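Local structure of nucleocapsid (Crimean-congo hemorrhagic fever virus, 4AKL) at residues 146-151 / 470-475. The protein binds single- and double-stranded RNA, probably packaging the viral genome, and displays sequence-nonspecific DNA endonuclease activity. Numbering follows the deposited sequence.
Sequences AALSNK and YNVKGN
The ammonium NZ of K473 donates to the carbonyl O of S149 (2.8 Å) and, more weakly, to N471 O of its own segment (3.1 Å), tying two surface loops of this largely helical nucleocapsid together at an isolated parallel beta bridge between K151 and K473. The lysine chain starts with CG nearly eclipsing the backbone N (chi1 4°), extends through chi2 and chi3, and bends again at chi4 (-50°), which brings NZ over S149 O. There NZ sits above the carbonyl plane, 41° out of it. One half of the bridge is K473 N, which meets a lone pair of N150 O in the carbonyl plane at 3.3 Å; V472 CA adds a C-H...O contact to the same oxygen. The backbone bond of K473 with V152 completes it, K473 thus being bonded to the residues on either side of K151. The loops run on to the short parallel strands 155-156 and 480-481. One water closes the opposite end, bridging L148 O (2.6 Å) and N471 N, whose N-H it accepts. Between water and bridge, buried V472 turns CG2 anti to its carbonyl carbon and presses it on L148 CB, a tight 3.5 Å.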
# COMPACT_ATOMS: atom_id res chain seq x y z
N ALA A 146 8.37 -6.41 8.00
CA ALA A 146 8.57 -5.11 8.64
C ALA A 146 7.89 -3.99 7.90
O ALA A 146 7.53 -4.13 6.72
CB ALA A 146 10.13 -4.77 8.78
N ALA A 147 7.70 -2.88 8.62
CA ALA A 147 7.33 -1.59 8.02
C ALA A 147 8.61 -0.91 7.62
O ALA A 147 9.45 -0.64 8.46
CB ALA A 147 6.53 -0.74 8.99
N LEU A 148 8.78 -0.64 6.34
CA LEU A 148 9.98 -0.02 5.82
C LEU A 148 9.97 1.45 6.09
O LEU A 148 8.91 2.07 6.12
CB LEU A 148 10.10 -0.26 4.31
CG LEU A 148 10.38 -1.73 3.94
CD1 LEU A 148 10.17 -1.97 2.46
CD2 LEU A 148 11.76 -2.09 4.36
N SER A 149 11.16 1.99 6.31
CA SER A 149 11.33 3.40 6.65
C SER A 149 12.62 4.02 6.12
O SER A 149 12.97 5.11 6.54
CB SER A 149 11.32 3.55 8.15
OG SER A 149 12.64 3.27 8.67
N ASN A 150 13.34 3.32 5.23
CA ASN A 150 14.56 3.87 4.63
C ASN A 150 14.09 4.70 3.42
O ASN A 150 12.94 5.23 3.47
CB ASN A 150 15.55 2.74 4.29
CG ASN A 150 16.44 2.34 5.47
OD1 ASN A 150 16.13 2.61 6.68
ND2 ASN A 150 17.57 1.69 5.14
N LYS A 151 14.92 4.83 2.37
CA LYS A 151 14.60 5.60 1.16
C LYS A 151 14.48 4.68 -0.06
O LYS A 151 14.94 3.51 -0.02
CB LYS A 151 15.69 6.66 0.91
CG LYS A 151 15.82 7.71 2.03
CD LYS A 151 16.93 8.73 1.75
CE LYS A 151 17.01 9.76 2.87
NZ LYS A 151 15.69 10.45 3.08
N TYR A 470 4.82 2.35 3.34
CA TYR A 470 4.25 3.68 3.47
C TYR A 470 5.30 4.74 3.87
O TYR A 470 5.28 5.79 3.27
CB TYR A 470 3.06 3.73 4.46
CG TYR A 470 2.49 5.16 4.61
CD1 TYR A 470 2.01 5.83 3.50
CD2 TYR A 470 2.42 5.82 5.84
CE1 TYR A 470 1.50 7.09 3.58
CE2 TYR A 470 1.89 7.11 5.93
CZ TYR A 470 1.43 7.73 4.78
OH TYR A 470 0.90 8.99 4.76
N ASN A 471 6.18 4.45 4.85
CA ASN A 471 7.23 5.43 5.33
C ASN A 471 8.57 5.44 4.58
O ASN A 471 9.54 5.92 5.09
CB ASN A 471 7.52 5.23 6.84
CG ASN A 471 6.36 5.56 7.68
OD1 ASN A 471 5.77 6.63 7.53
ND2 ASN A 471 6.00 4.66 8.60
N VAL A 472 8.60 4.86 3.39
CA VAL A 472 9.75 4.93 2.50
C VAL A 472 9.65 6.32 1.83
O VAL A 472 8.57 6.73 1.37
CB VAL A 472 9.79 3.73 1.48
CG1 VAL A 472 10.70 3.99 0.37
CG2 VAL A 472 10.21 2.47 2.18
N LYS A 473 10.79 7.03 1.78
CA LYS A 473 10.87 8.40 1.32
C LYS A 473 11.59 8.48 -0.02
O LYS A 473 12.58 7.76 -0.27
CB LYS A 473 11.54 9.35 2.38
CG LYS A 473 12.06 8.61 3.64
CD LYS A 473 12.67 9.45 4.76
CE LYS A 473 13.00 8.53 6.00
NZ LYS A 473 11.80 7.65 6.41
N GLY A 474 11.07 9.36 -0.89
CA GLY A 474 11.65 9.63 -2.20
C GLY A 474 10.69 9.28 -3.32
O GLY A 474 9.53 9.02 -3.09
N ASN A 475 11.21 9.30 -4.54
CA ASN A 475 10.46 9.04 -5.74
C ASN A 475 11.07 7.79 -6.37
O ASN A 475 12.20 7.84 -6.89
CB ASN A 475 10.54 10.27 -6.67
CG ASN A 475 9.78 10.08 -8.00
OD1 ASN A 475 8.78 9.33 -8.08
ND2 ASN A 475 10.25 10.78 -9.05
O HOH W 1 6.31 1.91 6.24